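Local coordinates for FHA domain-containing protein DDL (Arabidopsis thaliana, PDB 3VPY) that probably binds a phosphothreonine-bearing segment of Dicer-like1 through its forkhead-associated (FHA) domain, at residues Leu2-Pro7 with Ser59-Val64; Ser14-Leu19 with Cys33-Ser38; Ser38-Gly43 with Ile65-Met70. One frame throughout, in Å; residues are numbered along the deposited sequence.

Interaction 1 draws the N-terminal segment 2-7 against 59-64, where strand 63-73 begins, and so closes the longest loop of the three. Interaction 2 is nested inside it: the chain enters strand 18-23 at 14-19, turns back through strand 26-33, and meets its own beginning again at 33-38. Interaction 3 opens as this one closes, the two sharing Ser38, and pairs strand 39-43 with strand 63-73. Because 65-70 follows 59-64, interactions 1 and 3 cross along the chain. Interaction 2 belongs to the six-stranded sheet and interaction 3 to the mixed one; Tyr67 OH, near Leu34 O, links them, and Glu6 reaches Ser38 from segment 2-7.

Interaction 1: Leu2-Pro7 with Ser59-Val64; sequences LLFNEP and SKQHAV
Leu3 and Gln61 make the polar part of this contact, through the carboxamide of the glutamine and the backbone of the N-terminal segment. Leu3 N donates to Gln61 OE1 over 2.9 Å (N-H...O 153°), arriving 27° out of the carbonyl plane. Gln61 NE2 gives a hydrogen bond to Thr1 O, so one carboxamide bonds the backbone at both Thr1 and Leu3, which probably fixes its rotation. The side chain gets there by running straight out beyond CG (chi2 -177°), which carries the amide to the N-terminal backbone. Leu2 CA also comes close to the same oxygen, 3.5 Å from Gln61 OE1.

Two apolar contacts accompany that bond. Leu3 crosses the glutamine at a slant: its CG is 3.8 Å from Gln61 CD, and its CD1 is 4.0 Å from Gln61 CB. Phe4 uses a ring face. Its CG stands between the backbone N and the carbonyl carbon, and the ring turns toward strand 63-73, where Val64 CG2 sits over one face near the rim, 4.1 Å from Phe4 CE1. Gln61 OE1 comes near the plane of the same ring at its edge.

Segment 2-7 thus lies along the start of strand 63-73 without pairing with it as a strand. Phe4 also packs on Cys39 and Leu41 of strand 39-43, while Val64 reaches Met88 of strand 79-89. Just ahead of Val64, His62 and Ala63 both face Phe42 in a classic beta bulge, where the strand joins 39-43 in the mixed sheet.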
loop_
_atom_site.group_PDB
_atom_site.type_symbol
_atom_site.label_atom_id
_atom_site.label_comp_id
_atom_site.label_asym_id
_atom_site.label_seq_id
_atom_site.Cartn_x
_atom_site.Cartn_y
_atom_site.Cartn_z
ATOM N N LEU A 2 0.218 -16.869 10.256
ATOM C CA LEU A 2 0.497 -15.682 9.420
ATOM C C LEU A 2 1.809 -15.920 8.695
ATOM O O LEU A 2 2.758 -16.426 9.288
ATOM C CB LEU A 2 0.616 -14.395 10.242
ATOM C CG LEU A 2 -0.605 -13.800 10.947
ATOM C CD1 LEU A 2 -0.258 -12.427 11.482
ATOM C CD2 LEU A 2 -1.794 -13.721 9.990
ATOM N N LEU A 3 1.855 -15.560 7.416
ATOM C CA LEU A 3 3.007 -15.832 6.562
ATOM C C LEU A 3 3.949 -14.632 6.434
ATOM O O LEU A 3 4.791 -14.581 5.539
ATOM C CB LEU A 3 2.538 -16.273 5.162
ATOM C CG LEU A 3 1.758 -17.588 5.077
ATOM C CD1 LEU A 3 1.352 -17.832 3.630
ATOM C CD2 LEU A 3 2.546 -18.783 5.647
ATOM N N PHE A 4 3.806 -13.665 7.328
ATOM C CA PHE A 4 4.697 -12.519 7.322
ATOM C C PHE A 4 4.891 -12.011 8.739
ATOM O O PHE A 4 4.042 -12.221 9.605
ATOM C CB PHE A 4 4.105 -11.400 6.451
ATOM C CG PHE A 4 2.860 -10.802 7.025
ATOM C CD1 PHE A 4 2.923 -9.634 7.777
ATOM C CD2 PHE A 4 1.623 -11.430 6.851
ATOM C CE1 PHE A 4 1.770 -9.094 8.329
ATOM C CE2 PHE A 4 0.462 -10.895 7.413
ATOM C CZ PHE A 4 0.540 -9.721 8.140
ATOM N N ASN A 5 6.025 -11.349 8.951
ATOM C CA ASN A 5 6.307 -10.601 10.159
ATOM C C ASN A 5 6.387 -9.129 9.811
ATOM O O ASN A 5 6.771 -8.778 8.701
ATOM C CB ASN A 5 7.652 -11.035 10.731
ATOM C CG ASN A 5 7.539 -12.253 11.609
ATOM O OD1 ASN A 5 6.865 -12.228 12.649
ATOM N ND2 ASN A 5 8.200 -13.334 11.204
ATOM N N GLU A 6 6.012 -8.272 10.749
ATOM C CA GLU A 6 6.308 -6.849 10.625
ATOM C C GLU A 6 7.752 -6.568 11.064
ATOM O O GLU A 6 8.230 -7.130 12.061
ATOM C CB GLU A 6 5.348 -6.010 11.457
ATOM C CG GLU A 6 3.933 -6.029 10.993
ATOM C CD GLU A 6 3.151 -4.903 11.598
ATOM O OE1 GLU A 6 3.239 -3.757 11.097
ATOM O OE2 GLU A 6 2.449 -5.168 12.592
ATOM N N PRO A 7 8.458 -5.703 10.322
ATOM C CA PRO A 7 9.851 -5.439 10.666
ATOM C C PRO A 7 9.966 -4.443 11.834
ATOM O O PRO A 7 8.980 -3.792 12.165
ATOM C CB PRO A 7 10.408 -4.847 9.368
ATOM C CG PRO A 7 9.264 -4.122 8.786
ATOM C CD PRO A 7 8.030 -4.936 9.129
ATOM N N SER A 59 -4.175 -15.987 -3.611
ATOM C CA SER A 59 -3.741 -16.922 -2.560
ATOM C C SER A 59 -4.402 -16.562 -1.228
ATOM O O SER A 59 -4.900 -15.435 -1.059
ATOM C CB SER A 59 -2.210 -16.877 -2.440
ATOM O OG SER A 59 -1.577 -17.162 -3.705
ATOM N N LYS A 60 -4.435 -17.519 -0.294
ATOM C CA LYS A 60 -5.041 -17.311 1.029
ATOM C C LYS A 60 -4.459 -16.090 1.749
ATOM O O LYS A 60 -5.181 -15.248 2.305
ATOM C CB LYS A 60 -4.847 -18.573 1.866
ATOM C CG LYS A 60 -5.751 -19.731 1.450
ATOM C CD LYS A 60 -5.378 -20.993 2.192
ATOM C CE LYS A 60 -6.278 -21.217 3.365
ATOM N NZ LYS A 60 -6.225 -22.653 3.736
ATOM N N GLN A 61 -3.132 -16.003 1.715
ATOM C CA GLN A 61 -2.384 -14.824 2.150
ATOM C C GLN A 61 -1.482 -14.409 0.982
ATOM O O GLN A 61 -0.493 -15.091 0.655
ATOM C CB GLN A 61 -1.544 -15.146 3.397
ATOM C CG GLN A 61 -2.359 -15.623 4.596
ATOM C CD GLN A 61 -1.502 -15.856 5.833
ATOM O OE1 GLN A 61 -0.674 -15.022 6.179
ATOM N NE2 GLN A 61 -1.730 -16.976 6.517
ATOM N N HIS A 62 -1.848 -13.307 0.340
ATOM C CA HIS A 62 -1.330 -13.000 -0.982
ATOM C C HIS A 62 -0.223 -11.965 -0.905
ATOM O O HIS A 62 0.859 -12.181 -1.432
ATOM C CB HIS A 62 -2.454 -12.475 -1.882
ATOM C CG HIS A 62 -2.178 -12.616 -3.343
ATOM N ND1 HIS A 62 -1.322 -11.799 -4.048
ATOM C CD2 HIS A 62 -2.667 -13.506 -4.238
ATOM C CE1 HIS A 62 -1.309 -12.172 -5.317
ATOM N NE2 HIS A 62 -2.114 -13.205 -5.456
ATOM N N ALA A 63 -0.498 -10.837 -0.258
ATOM C CA ALA A 63 0.459 -9.720 -0.219
ATOM C C ALA A 63 0.183 -8.907 1.031
ATOM O O ALA A 63 -0.933 -8.942 1.570
ATOM C CB ALA A 63 0.304 -8.847 -1.433
ATOM N N VAL A 64 1.191 -8.167 1.490
ATOM C CA VAL A 64 0.979 -7.188 2.556
ATOM C C VAL A 64 1.384 -5.782 2.069
ATOM O O VAL A 64 2.288 -5.641 1.247
ATOM C CB VAL A 64 1.738 -7.596 3.866
ATOM C CG1 VAL A 64 3.273 -7.599 3.687
ATOM C CG2 VAL A 64 1.348 -6.711 5.016
#

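Interaction 2: Ser14-Leu19 with Cys33-Ser38; sequences SERWRL and CLHRQS
The open end of the beta hairpin made by strands 18-23 and 26-33 is the setting here: Arg18 and Cys33 form an antiparallel, non-hydrogen-bonded pair, CA to CA 4.8 Å. Next to it Leu34 N donates to Trp17 O, although the position of that oxygen is less certain. Beyond the pair, His35 folds back over the chain leading into strand 18-23. Its chi1 of 56° swings the imidazole toward Arg16, the centre of an inverse gamma turn, whose CA makes a CH-pi contact 3.6 Å from the His35 ring centroid, 20° off the normal. Cys33 SG lies over the opposite face, 3.7 Å above the plane of His35, so the ring is sandwiched between backbone and sulfur. That sulfur also accepts Arg36 NH1 at 3.5 Å, in the guanidinium plane. On the inner side, Leu34 meets Trp17 CB to CB at 4.3 Å and reaches Leu19 with CD1, 4.4 Å from Leu19 CD2. Trp17 turns its indole away to His130, edge to face, and to Tyr67, while Arg16 NH1 is in a salt bridge with Glu131. Such a hairpin at the edge of one sheet, followed by a crossing into the other, fits the beta-sandwich of FHA domains.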
loop_
_atom_site.group_PDB
_atom_site.type_symbol
_atom_site.label_atom_id
_atom_site.label_comp_id
_atom_site.label_asym_id
_atom_site.label_seq_id
_atom_site.Cartn_x
_atom_site.Cartn_y
_atom_site.Cartn_z
ATOM N N SER A 14 1.025 8.689 9.320
ATOM C CA SER A 14 0.203 9.883 9.567
ATOM C C SER A 14 -0.505 10.390 8.300
ATOM O O SER A 14 -1.618 10.914 8.376
ATOM C CB SER A 14 1.041 10.988 10.213
ATOM O OG SER A 14 2.158 11.316 9.408
ATOM N N GLU A 15 0.132 10.230 7.137
ATOM C CA GLU A 15 -0.519 10.521 5.862
ATOM C C GLU A 15 -1.766 9.658 5.676
ATOM O O GLU A 15 -1.746 8.469 5.983
ATOM C CB GLU A 15 0.450 10.254 4.713
ATOM C CG GLU A 15 1.513 11.307 4.566
ATOM C CD GLU A 15 1.214 12.264 3.427
ATOM O OE1 GLU A 15 0.070 12.777 3.326
ATOM O OE2 GLU A 15 2.134 12.492 2.627
ATOM N N ARG A 16 -2.838 10.259 5.161
ATOM C CA ARG A 16 -4.121 9.570 5.046
ATOM C C ARG A 16 -4.232 8.726 3.781
ATOM O O ARG A 16 -5.122 8.912 2.937
ATOM C CB ARG A 16 -5.294 10.557 5.185
ATOM C CG ARG A 16 -5.347 11.244 6.546
ATOM C CD ARG A 16 -6.698 11.892 6.820
ATOM N NE ARG A 16 -6.834 12.197 8.248
ATOM C CZ ARG A 16 -6.514 13.363 8.818
ATOM N NH1 ARG A 16 -6.068 14.390 8.096
ATOM N NH2 ARG A 16 -6.655 13.498 10.117
ATOM N N TRP A 17 -3.341 7.760 3.650
ATOM C CA TRP A 17 -3.373 6.888 2.483
ATOM C C TRP A 17 -4.692 6.112 2.425
ATOM O O TRP A 17 -5.177 5.606 3.441
ATOM C CB TRP A 17 -2.239 5.885 2.560
ATOM C CG TRP A 17 -0.893 6.476 2.449
ATOM C CD1 TRP A 17 -0.066 6.828 3.478
ATOM C CD2 TRP A 17 -0.199 6.805 1.239
ATOM N NE1 TRP A 17 1.123 7.338 2.978
ATOM C CE2 TRP A 17 1.065 7.318 1.606
ATOM C CE3 TRP A 17 -0.518 6.690 -0.126
ATOM C CZ2 TRP A 17 2.009 7.744 0.658
ATOM C CZ3 TRP A 17 0.427 7.107 -1.070
ATOM C CH2 TRP A 17 1.680 7.621 -0.665
ATOM N N ARG A 18 -5.265 6.035 1.237
ATOM C CA ARG A 18 -6.489 5.268 1.008
ATOM C C ARG A 18 -6.334 4.476 -0.267
ATOM O O ARG A 18 -5.534 4.830 -1.117
ATOM C CB ARG A 18 -7.705 6.187 0.915
ATOM C CG ARG A 18 -8.001 6.977 2.202
ATOM C CD ARG A 18 -9.407 7.516 2.196
ATOM N NE ARG A 18 -9.566 8.668 1.314
ATOM C CZ ARG A 18 -10.724 9.313 1.144
ATOM N NH1 ARG A 18 -11.813 8.901 1.777
ATOM N NH2 ARG A 18 -10.802 10.360 0.334
ATOM N N LEU A 19 -7.105 3.406 -0.389
ATOM C CA LEU A 19 -6.994 2.521 -1.520
ATOM C C LEU A 19 -8.346 2.481 -2.226
ATOM O O LEU A 19 -9.346 1.974 -1.678
ATOM C CB LEU A 19 -6.606 1.117 -1.010
ATOM C CG LEU A 19 -5.979 0.114 -1.971
ATOM C CD1 LEU A 19 -4.667 0.644 -2.593
ATOM C CD2 LEU A 19 -5.775 -1.237 -1.278
ATOM N N CYS A 33 -9.796 2.630 3.913
ATOM C CA CYS A 33 -8.818 3.282 4.752
ATOM C C CYS A 33 -7.536 2.433 4.727
ATOM O O CYS A 33 -7.579 1.213 4.943
ATOM C CB CYS A 33 -9.339 3.375 6.186
ATOM S SG CYS A 33 -8.153 4.081 7.266
ATOM N N LEU A 34 -6.408 3.072 4.453
ATOM C CA LEU A 34 -5.117 2.383 4.508
ATOM C C LEU A 34 -4.118 3.081 5.425
ATOM O O LEU A 34 -2.904 3.064 5.178
ATOM C CB LEU A 34 -4.535 2.232 3.103
ATOM C CG LEU A 34 -3.723 0.947 2.869
ATOM C CD1 LEU A 34 -4.613 -0.310 2.835
ATOM C CD2 LEU A 34 -2.920 1.113 1.585
ATOM N N HIS A 35 -4.613 3.689 6.498
ATOM C CA HIS A 35 -3.726 4.482 7.347
ATOM C C HIS A 35 -4.032 4.353 8.839
ATOM O O HIS A 35 -3.522 5.133 9.647
ATOM C CB HIS A 35 -3.681 5.967 6.927
ATOM C CG HIS A 35 -5.023 6.641 6.898
ATOM N ND1 HIS A 35 -5.577 7.273 7.995
ATOM C CD2 HIS A 35 -5.905 6.815 5.884
ATOM C CE1 HIS A 35 -6.758 7.774 7.667
ATOM N NE2 HIS A 35 -6.976 7.518 6.390
ATOM N N ARG A 36 -4.830 3.358 9.214
ATOM C CA ARG A 36 -5.117 3.139 10.636
ATOM C C ARG A 36 -4.396 1.937 11.276
ATOM O O ARG A 36 -4.626 1.618 12.446
ATOM C CB ARG A 36 -6.629 3.099 10.894
ATOM C CG ARG A 36 -7.280 4.494 10.884
ATOM C CD ARG A 36 -8.805 4.424 10.994
ATOM N NE ARG A 36 -9.452 5.697 11.406
ATOM C CZ ARG A 36 -9.826 6.671 10.564
ATOM N NH1 ARG A 36 -9.612 6.549 9.260
ATOM N NH2 ARG A 36 -10.439 7.773 11.021
ATOM N N GLN A 37 -3.541 1.261 10.513
ATOM C CA GLN A 37 -2.637 0.298 11.116
ATOM C C GLN A 37 -1.339 0.258 10.333
ATOM O O GLN A 37 -1.249 0.830 9.258
ATOM C CB GLN A 37 -3.262 -1.092 11.193
ATOM C CG GLN A 37 -3.772 -1.616 9.909
ATOM C CD GLN A 37 -4.858 -2.696 10.089
ATOM O OE1 GLN A 37 -5.945 -2.444 10.618
ATOM N NE2 GLN A 37 -4.564 -3.886 9.630
ATOM N N SER A 38 -0.342 -0.415 10.896
ATOM C CA SER A 38 0.985 -0.396 10.294
ATOM C C SER A 38 1.155 -1.435 9.196
ATOM O O SER A 38 2.118 -1.370 8.417
ATOM C CB SER A 38 2.064 -0.564 11.380
ATOM O OG SER A 38 1.859 -1.784 12.078
#

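Interaction 3: Ser38-Gly43 with Ile65-Met70; sequences SCYLFG and IQYREM
Strand pairing within the mixed sheet is what joins Tyr40 to Ile65 and Cys39 to Gln66: strands 39-43 and 63-73 run antiparallel in its middle, their short axes 4.8 Å apart at 168°. Tyr40 and Ile65 form a hydrogen-bonded pair, with Tyr40 N to Ile65 O and Ile65 N to Tyr40 O each 2.9 Å. One step out, Tyr67 N donates to Ser38 O at 2.8 Å, carrying the pairing one residue beyond the start of strand 39-43. Cys39 and Gln66 are the non-hydrogen-bonded pair, and Cys39 CA makes a CA-H...O contact of 3.3 Å with Ile65 O.

On the face bearing Cys39 and Gln66, the glutamine chain bends at chi2 (71°), which brings its amide to the carbonyl of the next residue. Its NE2 donates almost straight to Tyr67 O at 3.0 Å, and also to Glu6, which takes Ser38 OG as well. Gln66 OE1 lies 3.5 Å from Cys39 SG. With an alanine here, Glu6 would probably keep Ser38 but lose its amide mate, and a gap would be likely to open beside Cys39.

The face bearing Tyr40 and Ile65 is mostly aromatic and aliphatic. Ile65 CD1 meets the Phe42 ring obliquely, 3.7 Å from Phe42 CE2, and Tyr40 and Tyr67 touch edge against edge at their CE2 atoms.

Strand 51-52 lies along the other edge of 39-43, its Ile51 sharing backbone hydrogen bonding with Leu41 and packing on Tyr40 and Phe42. Across strand 63-73 lies 79-89, paired at Tyr86 with Gln66, while Phe42 meets Phe119 of the facing sheet and Tyr67 meets Trp17, just ahead of Arg18.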
loop_
_atom_site.group_PDB
_atom_site.type_symbol
_atom_site.label_atom_id
_atom_site.label_comp_id
_atom_site.label_asym_id
_atom_site.label_seq_id
_atom_site.Cartn_x
_atom_site.Cartn_y
_atom_site.Cartn_z
ATOM N N SER A 38 -0.342 -0.415 10.896
ATOM C CA SER A 38 0.985 -0.396 10.294
ATOM C C SER A 38 1.155 -1.435 9.196
ATOM O O SER A 38 2.118 -1.370 8.417
ATOM C CB SER A 38 2.064 -0.564 11.380
ATOM O OG SER A 38 1.859 -1.784 12.078
ATOM N N CYS A 39 0.223 -2.382 9.118
ATOM C CA CYS A 39 0.268 -3.411 8.085
ATOM C C CYS A 39 -1.132 -3.868 7.675
ATOM O O CYS A 39 -2.033 -4.032 8.518
ATOM C CB CYS A 39 1.130 -4.581 8.564
ATOM S SG CYS A 39 1.372 -5.872 7.368
ATOM N N TYR A 40 -1.320 -4.017 6.371
ATOM C CA TYR A 40 -2.561 -4.549 5.816
ATOM C C TYR A 40 -2.315 -5.825 5.017
ATOM O O TYR A 40 -1.591 -5.814 4.020
ATOM C CB TYR A 40 -3.256 -3.515 4.920
ATOM C CG TYR A 40 -3.862 -2.356 5.689
ATOM C CD1 TYR A 40 -5.190 -2.385 6.095
ATOM C CD2 TYR A 40 -3.096 -1.237 6.017
ATOM C CE1 TYR A 40 -5.749 -1.309 6.822
ATOM C CE2 TYR A 40 -3.640 -0.177 6.732
ATOM C CZ TYR A 40 -4.978 -0.215 7.128
ATOM O OH TYR A 40 -5.549 0.835 7.831
ATOM N N LEU A 41 -2.931 -6.918 5.462
ATOM C CA LEU A 41 -2.847 -8.199 4.764
ATOM C C LEU A 41 -3.952 -8.337 3.733
ATOM O O LEU A 41 -5.125 -8.178 4.054
ATOM C CB LEU A 41 -2.937 -9.351 5.773
ATOM C CG LEU A 41 -2.987 -10.759 5.184
ATOM C CD1 LEU A 41 -1.717 -11.078 4.378
ATOM C CD2 LEU A 41 -3.195 -11.778 6.293
ATOM N N PHE A 42 -3.560 -8.645 2.498
ATOM C CA PHE A 42 -4.498 -8.941 1.408
ATOM C C PHE A 42 -4.489 -10.435 1.149
ATOM O O PHE A 42 -3.427 -11.045 1.000
ATOM C CB PHE A 42 -4.047 -8.246 0.131
ATOM C CG PHE A 42 -4.072 -6.742 0.228
ATOM C CD1 PHE A 42 -5.124 -6.024 -0.351
ATOM C CD2 PHE A 42 -3.071 -6.052 0.913
ATOM C CE1 PHE A 42 -5.160 -4.619 -0.261
ATOM C CE2 PHE A 42 -3.101 -4.642 1.041
ATOM C CZ PHE A 42 -4.146 -3.925 0.446
ATOM N N GLY A 43 -5.670 -11.026 1.059
ATOM C CA GLY A 43 -5.724 -12.445 0.763
ATOM C C GLY A 43 -7.120 -12.987 0.674
ATOM O O GLY A 43 -8.091 -12.312 1.039
ATOM N N ILE A 65 0.674 -4.766 2.528
ATOM C CA ILE A 65 1.207 -3.400 2.460
ATOM C C ILE A 65 1.677 -3.058 3.865
ATOM O O ILE A 65 0.880 -3.069 4.822
ATOM C CB ILE A 65 0.190 -2.373 1.909
ATOM C CG1 ILE A 65 -0.019 -2.641 0.412
ATOM C CG2 ILE A 65 0.713 -0.935 2.131
ATOM C CD1 ILE A 65 -1.095 -1.806 -0.292
ATOM N N GLN A 66 2.989 -2.819 3.969
ATOM C CA GLN A 66 3.671 -2.629 5.232
ATOM C C GLN A 66 4.163 -1.201 5.289
ATOM O O GLN A 66 4.891 -0.777 4.379
ATOM C CB GLN A 66 4.881 -3.565 5.303
ATOM C CG GLN A 66 5.725 -3.343 6.552
ATOM C CD GLN A 66 5.016 -3.819 7.803
ATOM O OE1 GLN A 66 4.673 -5.002 7.915
ATOM N NE2 GLN A 66 4.780 -2.907 8.745
ATOM N N TYR A 67 3.741 -0.459 6.312
ATOM C CA TYR A 67 4.291 0.873 6.582
ATOM C C TYR A 67 5.600 0.749 7.336
ATOM O O TYR A 67 5.694 -0.041 8.257
ATOM C CB TYR A 67 3.261 1.765 7.324
ATOM C CG TYR A 67 2.153 2.155 6.391
ATOM C CD1 TYR A 67 2.328 3.189 5.481
ATOM C CD2 TYR A 67 0.954 1.445 6.360
ATOM C CE1 TYR A 67 1.347 3.517 4.558
ATOM C CE2 TYR A 67 -0.049 1.776 5.441
ATOM C CZ TYR A 67 0.155 2.820 4.556
ATOM O OH TYR A 67 -0.823 3.133 3.633
ATOM N N ARG A 68 6.607 1.499 6.882
ATOM C CA ARG A 68 7.967 1.486 7.424
ATOM C C ARG A 68 8.491 2.904 7.639
ATOM O O ARG A 68 8.376 3.771 6.749
ATOM C CB ARG A 68 8.905 0.736 6.459
ATOM C CG ARG A 68 8.566 -0.749 6.279
ATOM C CD ARG A 68 9.325 -1.326 5.085
ATOM N NE ARG A 68 10.766 -1.351 5.355
ATOM C CZ ARG A 68 11.723 -1.279 4.429
ATOM N NH1 ARG A 68 11.418 -1.147 3.146
ATOM N NH2 ARG A 68 13.000 -1.288 4.789
ATOM N N GLU A 69 9.067 3.134 8.820
ATOM C CA GLU A 69 9.704 4.411 9.121
ATOM C C GLU A 69 11.106 4.411 8.536
ATOM O O GLU A 69 11.946 3.556 8.894
ATOM C CB GLU A 69 9.743 4.639 10.638
ATOM C CG GLU A 69 10.106 6.049 11.054
ATOM C CD GLU A 69 10.103 6.206 12.573
ATOM O OE1 GLU A 69 10.973 5.612 13.243
ATOM O OE2 GLU A 69 9.222 6.919 13.088
HETATM N N MSE A 70 11.362 5.366 7.639
HETATM C CA MSE A 70 12.668 5.483 6.959
HETATM C C MSE A 70 13.195 6.898 7.091
HETATM O O MSE A 70 12.468 7.797 7.486
HETATM C CB MSE A 70 12.494 5.194 5.466
HETATM C CG MSE A 70 11.685 3.956 5.146
HETATM SE SE MSE A 70 12.630 2.335 5.684
HETATM C CE MSE A 70 13.994 2.307 4.283
#